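Peroxiredoxin (Mycobacterium tuberculosis, PDB 5EPF) catalyses the thiol-dependent reduction of hydrogen peroxide and organic hydroperoxides to water and alcohols, so helping to protect the cell against oxidative stress. Local coordinates at residues T53-H58 and R124-I129; R60-E65 and K151-L156. All coordinates share one frame; numbering follows the deposited sequence.

Interaction 1: residues T53-H58 and R124-I129; sequences TKEACH and RTTFVI
The guanidinium of Arg124 meets the carboxylate of Glu55 at its edge, with OE1 of Glu55 in the guanidinium plane. The two flat groups are turned 62° against each other, and one nitrogen, NH1, makes the salt bridge. Arg124 NH1 donates to Glu55 OE1 at 2.8 Å, approaching nearly head-on to the C-O bond, with an N-H...O angle of 155°. The same oxygen rests against the arginine stem, Arg124 CD being 3.4 Å from Glu55 OE1. Glu55 reaches out from helix 50-61 fully extended, whereas Arg124 bends at chi3 (-48°), which folds its head back alongside the carboxylate as the two side chains run past one another, pointing in opposite senses. The other carboxylate oxygen uses a water, which donates to Glu55 OE2 at 2.6 Å. The same water accepts from Thr126 OG1 at 2.8 Å. Glu55 OE2 and Thr126 OG1 are 3.7 Å apart, too far for a direct bond. Thr126 OG1 is also hydrogen-bonded to ND1 of His148 in helix 145-158. The buried carboxylate of Glu55 thus has a partner for each oxygen, one charged and one water-mediated. Arg124 comes within about 3 Å, side chain to side chain, of Cys52, the residue expected to form the sulfenic acid intermediate; the salt bridge probably fixes the arginine there, with Glu55 acting as a second-shell residue of the peroxidatic site.

Interaction 2: residues R60-E65 and K151-L156; sequences RDLAKE and KALATL. With SO4 (sulfate ion), chain B.
Leu153 of helix 145-158 puts its two methyl groups against Glu65 of helix 63-68. Its CD2 lies 3.7 Å from Glu65 CB and also touches CG, while Leu153 CD1 sits 3.7 Å from the backbone oxygen Glu65 O. The contact is thus made with the aliphatic root and main chain of the glutamate. Glu65 bends at chi2 (80°), which carries its carboxylate away from the leucine. Beside this pair, Leu62 adds a looser apolar contact, with its CD2 4.4 Å from Leu153 CD2. Leu62 stands at the break between two helices: it leaves the helical course after helix 50-61 and takes the N-cap position of helix 63-68. Just before the break, Arg60 grips one oxygen of its neighbour side-on: NE and NH2 both donate to Asp61 OD1 from the same face of the carboxylate. The NH1/NH2 edge of the guanidinium faces a sulfate, probably from the crystallisation liquor, through Arg60 NH1 to O1 at 3.0 Å and Arg60 NH2 to O3 at 2.8 Å; NH1 is also hydrogen-bonded to the backbone oxygen of Arg91. Arg91 and Arg92 also donate to this anion through NH1. Leu62 additionally packs on Ala149 and Asp150, and Glu65 on Arg157, so the turn and the start of helix 63-68 lie along helix 145-158. That helix in turn rests through Ala152 and Leu156 on Val128 and Val40, in the neighbouring central strands 125-129 and 39-43 of the thioredoxin-like sheet.

From the N terminus, the chain passes strand 39-43 and enters helix 50-61, which carries the first segment of interaction 1 and leads into that of interaction 2. Interaction 1 closes a loop of 65 residues when the chain returns at Arg124 and enters strand 125-129. Interaction 2 starts at the end of the same helix, continues into helix 63-68 and closes 85 residues later on helix 145-158. Its first segment falls inside the loop of interaction 1 and its second beyond it, so the two cross. Their centres lie about 10 Å apart, and they touch where Val128 packs on Ala152 and Leu156. Together they tie helices 50-61 and 63-68 to the central sheet and to the C-terminal helix.

Interaction 1: residues T53-H58 and R124-I129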
loop_
_atom_site.group_PDB
_atom_site.type_symbol
_atom_site.label_atom_id
_atom_site.label_comp_id
_atom_site.label_asym_id
_atom_site.label_seq_id
_atom_site.Cartn_x
_atom_site.Cartn_y
_atom_site.Cartn_z
ATOM N N THR A 53 11.234 -3.029 5.368
ATOM C CA THR A 53 11.250 -4.487 5.424
ATOM C C THR A 53 10.415 -5.004 6.594
ATOM O O THR A 53 9.614 -5.935 6.433
ATOM C CB THR A 53 12.696 -4.971 5.522
ATOM O OG1 THR A 53 13.405 -4.541 4.356
ATOM C CG2 THR A 53 12.759 -6.484 5.647
ATOM N N LYS A 54 10.537 -4.376 7.773
ATOM C CA LYS A 54 9.719 -4.798 8.910
ATOM C C LYS A 54 8.233 -4.639 8.597
ATOM O O LYS A 54 7.441 -5.567 8.799
ATOM C CB LYS A 54 10.089 -3.990 10.153
ATOM C CG LYS A 54 9.351 -4.432 11.411
ATOM C CD LYS A 54 9.896 -3.695 12.662
ATOM C CE LYS A 54 9.174 -4.101 13.947
ATOM N NZ LYS A 54 9.372 -5.547 14.281
ATOM N N GLU A 55 7.842 -3.474 8.071
ATOM C CA GLU A 55 6.432 -3.219 7.787
ATOM C C GLU A 55 5.883 -4.215 6.769
ATOM O O GLU A 55 4.818 -4.816 6.981
ATOM C CB GLU A 55 6.268 -1.786 7.273
ATOM C CG GLU A 55 4.819 -1.474 6.969
ATOM C CD GLU A 55 4.569 -0.151 6.292
ATOM O OE1 GLU A 55 5.509 0.602 5.984
ATOM O OE2 GLU A 55 3.369 0.137 6.039
ATOM N N ALA A 56 6.610 -4.409 5.663
ATOM C CA ALA A 56 6.120 -5.244 4.576
ATOM C C ALA A 56 6.170 -6.723 4.941
ATOM O O ALA A 56 5.303 -7.492 4.512
ATOM C CB ALA A 56 6.930 -4.951 3.312
ATOM N N CYS A 57 7.164 -7.144 5.728
ATOM C CA CYS A 57 7.186 -8.529 6.186
ATOM C C CYS A 57 6.066 -8.813 7.180
ATOM O O CYS A 57 5.584 -9.951 7.255
ATOM C CB CYS A 57 8.548 -8.874 6.788
ATOM S SG CYS A 57 9.847 -9.076 5.541
ATOM N N HIS A 58 5.647 -7.811 7.961
ATOM C CA HIS A 58 4.498 -8.011 8.837
ATOM C C HIS A 58 3.224 -8.196 8.019
ATOM O O HIS A 58 2.428 -9.097 8.309
ATOM C CB HIS A 58 4.397 -6.853 9.833
ATOM C CG HIS A 58 3.441 -7.102 10.958
ATOM N ND1 HIS A 58 3.484 -8.231 11.743
ATOM C CD2 HIS A 58 2.413 -6.357 11.433
ATOM C CE1 HIS A 58 2.532 -8.168 12.659
ATOM N NE2 HIS A 58 1.865 -7.043 12.489
ATOM N N ARG A 124 5.401 7.698 4.713
ATOM C CA ARG A 124 4.873 6.371 5.051
ATOM C C ARG A 124 3.429 6.460 5.543
ATOM O O ARG A 124 3.170 7.022 6.608
ATOM C CB ARG A 124 5.743 5.715 6.126
ATOM C CG ARG A 124 5.348 4.276 6.418
ATOM C CD ARG A 124 6.134 3.589 7.552
ATOM N NE ARG A 124 7.590 3.749 7.458
ATOM C CZ ARG A 124 8.421 2.942 6.796
ATOM N NH1 ARG A 124 7.966 1.878 6.143
ATOM N NH2 ARG A 124 9.731 3.192 6.790
ATOM N N THR A 125 2.484 5.902 4.791
ATOM C CA THR A 125 1.062 6.091 5.054
ATOM C C THR A 125 0.314 4.908 4.472
ATOM O O THR A 125 0.619 4.485 3.354
ATOM C CB THR A 125 0.540 7.369 4.370
ATOM O OG1 THR A 125 1.486 8.439 4.504
ATOM C CG2 THR A 125 -0.777 7.799 4.948
ATOM N N THR A 126 -0.670 4.394 5.210
ATOM C CA THR A 126 -1.486 3.275 4.752
ATOM C C THR A 126 -2.944 3.676 4.657
ATOM O O THR A 126 -3.492 4.292 5.584
ATOM C CB THR A 126 -1.313 2.085 5.690
ATOM O OG1 THR A 126 0.073 1.716 5.699
ATOM C CG2 THR A 126 -2.167 0.896 5.278
ATOM N N PHE A 127 -3.575 3.295 3.548
ATOM C CA PHE A 127 -4.989 3.577 3.307
ATOM C C PHE A 127 -5.738 2.260 3.187
ATOM O O PHE A 127 -5.399 1.425 2.340
ATOM C CB PHE A 127 -5.144 4.392 2.019
ATOM C CG PHE A 127 -4.434 5.718 2.082
ATOM C CD1 PHE A 127 -5.069 6.853 2.564
ATOM C CD2 PHE A 127 -3.095 5.819 1.704
ATOM C CE1 PHE A 127 -4.411 8.065 2.671
ATOM C CE2 PHE A 127 -2.414 7.043 1.800
ATOM C CZ PHE A 127 -3.089 8.157 2.280
ATOM N N VAL A 128 -6.767 2.076 4.010
ATOM C CA VAL A 128 -7.664 0.931 3.851
ATOM C C VAL A 128 -8.807 1.393 2.954
ATOM O O VAL A 128 -9.537 2.329 3.309
ATOM C CB VAL A 128 -8.187 0.438 5.210
ATOM C CG1 VAL A 128 -9.083 -0.771 5.024
ATOM C CG2 VAL A 128 -7.047 0.145 6.169
ATOM N N ILE A 129 -8.932 0.782 1.776
ATOM C CA ILE A 129 -9.839 1.247 0.724
ATOM C C ILE A 129 -10.920 0.196 0.492
ATOM O O ILE A 129 -10.614 -0.962 0.187
ATOM C CB ILE A 129 -9.070 1.525 -0.579
ATOM C CG1 ILE A 129 -7.906 2.510 -0.333
ATOM C CG2 ILE A 129 -10.045 2.009 -1.688
ATOM C CD1 ILE A 129 -6.945 2.642 -1.510
HETATM O O HOH W 1 2.669 2.383 4.942
#

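Interaction 2: residues R60-E65 and K151-L156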
loop_
_atom_site.group_PDB
_atom_site.type_symbol
_atom_site.label_atom_id
_atom_site.label_comp_id
_atom_site.label_asym_id
_atom_site.label_seq_id
_atom_site.Cartn_x
_atom_site.Cartn_y
_atom_site.Cartn_z
ATOM N N ARG A 60 3.249 -9.490 5.026
ATOM C CA ARG A 60 3.435 -10.832 4.483
ATOM C C ARG A 60 2.972 -11.887 5.474
ATOM O O ARG A 60 2.237 -12.820 5.119
ATOM C CB ARG A 60 4.920 -11.050 4.184
ATOM C CG ARG A 60 5.256 -12.466 3.680
ATOM C CD ARG A 60 6.757 -12.722 3.778
ATOM N NE ARG A 60 7.197 -12.688 5.167
ATOM C CZ ARG A 60 8.464 -12.605 5.566
ATOM N NH1 ARG A 60 9.452 -12.535 4.676
ATOM N NH2 ARG A 60 8.743 -12.577 6.861
ATOM N N ASP A 61 3.407 -11.756 6.734
ATOM C CA ASP A 61 3.161 -12.772 7.743
ATOM C C ASP A 61 1.693 -12.862 8.108
ATOM O O ASP A 61 1.277 -13.870 8.684
ATOM C CB ASP A 61 3.957 -12.448 9.010
ATOM C CG ASP A 61 5.458 -12.563 8.838
ATOM O OD1 ASP A 61 5.938 -13.176 7.857
ATOM O OD2 ASP A 61 6.184 -12.054 9.734
ATOM N N LEU A 62 0.902 -11.827 7.810
ATOM C CA LEU A 62 -0.525 -11.812 8.114
ATOM C C LEU A 62 -1.390 -12.236 6.927
ATOM O O LEU A 62 -2.586 -11.912 6.893
ATOM C CB LEU A 62 -0.934 -10.438 8.648
ATOM C CG LEU A 62 -0.433 -10.119 10.057
ATOM C CD1 LEU A 62 -0.646 -8.631 10.367
ATOM C CD2 LEU A 62 -1.124 -10.990 11.091
ATOM N N ALA A 63 -0.825 -12.995 5.980
ATOM C CA ALA A 63 -1.575 -13.410 4.790
ATOM C C ALA A 63 -2.911 -14.075 5.143
ATOM O O ALA A 63 -3.960 -13.752 4.566
ATOM C CB ALA A 63 -0.729 -14.368 3.941
ATOM N N LYS A 64 -2.890 -15.046 6.056
ATOM C CA LYS A 64 -4.119 -15.783 6.348
ATOM C C LYS A 64 -5.166 -14.890 7.006
ATOM O O LYS A 64 -6.361 -15.018 6.719
ATOM C CB LYS A 64 -3.818 -17.026 7.186
ATOM C CG LYS A 64 -3.026 -18.085 6.403
ATOM C CD LYS A 64 -2.894 -19.406 7.150
ATOM C CE LYS A 64 -2.349 -19.209 8.552
ATOM N NZ LYS A 64 -2.524 -20.450 9.374
ATOM N N GLU A 65 -4.731 -13.968 7.870
ATOM C CA GLU A 65 -5.655 -13.070 8.558
ATOM C C GLU A 65 -6.336 -12.110 7.583
ATOM O O GLU A 65 -7.544 -11.843 7.695
ATOM C CB GLU A 65 -4.912 -12.300 9.643
ATOM C CG GLU A 65 -4.438 -13.142 10.832
ATOM C CD GLU A 65 -3.149 -13.942 10.605
ATOM O OE1 GLU A 65 -2.597 -13.996 9.485
ATOM O OE2 GLU A 65 -2.679 -14.538 11.586
ATOM N N LYS A 151 -3.509 -2.172 12.572
ATOM C CA LYS A 151 -4.685 -1.304 12.589
ATOM C C LYS A 151 -5.576 -1.569 11.390
ATOM O O LYS A 151 -6.802 -1.562 11.515
ATOM C CB LYS A 151 -4.287 0.173 12.646
ATOM C CG LYS A 151 -3.717 0.579 13.971
ATOM C CD LYS A 151 -3.022 1.923 13.916
ATOM C CE LYS A 151 -3.945 3.083 13.550
ATOM N NZ LYS A 151 -4.948 3.353 14.604
ATOM N N ALA A 152 -4.979 -1.828 10.225
ATOM C CA ALA A 152 -5.776 -2.149 9.050
ATOM C C ALA A 152 -6.592 -3.411 9.280
ATOM O O ALA A 152 -7.799 -3.447 8.998
ATOM C CB ALA A 152 -4.872 -2.312 7.836
ATOM N N LEU A 153 -5.957 -4.450 9.825
ATOM C CA LEU A 153 -6.664 -5.693 10.099
ATOM C C LEU A 153 -7.767 -5.479 11.129
ATOM O O LEU A 153 -8.880 -6.002 10.969
ATOM C CB LEU A 153 -5.666 -6.771 10.535
ATOM C CG LEU A 153 -6.211 -8.159 10.837
ATOM C CD1 LEU A 153 -6.884 -8.750 9.600
ATOM C CD2 LEU A 153 -5.114 -9.084 11.371
ATOM N N ALA A 154 -7.497 -4.689 12.180
ATOM C CA ALA A 154 -8.536 -4.459 13.188
ATOM C C ALA A 154 -9.725 -3.696 12.601
ATOM O O ALA A 154 -10.883 -4.002 12.911
ATOM C CB ALA A 154 -7.953 -3.751 14.412
ATOM N N THR A 155 -9.465 -2.718 11.730
ATOM C CA THR A 155 -10.560 -2.018 11.068
ATOM C C THR A 155 -11.394 -2.968 10.222
ATOM O O THR A 155 -12.638 -2.928 10.257
ATOM C CB THR A 155 -9.996 -0.897 10.214
ATOM O OG1 THR A 155 -9.479 0.111 11.091
ATOM C CG2 THR A 155 -11.088 -0.325 9.307
ATOM N N LEU A 156 -10.736 -3.844 9.462
ATOM C CA LEU A 156 -11.477 -4.774 8.618
ATOM C C LEU A 156 -12.278 -5.773 9.456
ATOM O O LEU A 156 -13.423 -6.106 9.117
ATOM C CB LEU A 156 -10.497 -5.485 7.680
ATOM C CG LEU A 156 -9.876 -4.532 6.659
ATOM C CD1 LEU A 156 -8.591 -5.097 6.050
ATOM C CD2 LEU A 156 -10.908 -4.192 5.562
HETATM S S SO4 B . 12.688 -12.949 6.588
HETATM O O1 SO4 B . 12.381 -12.274 5.336
HETATM O O2 SO4 B . 13.739 -12.214 7.325
HETATM O O3 SO4 B . 11.495 -13.041 7.436
HETATM O O4 SO4 B . 13.198 -14.294 6.306
#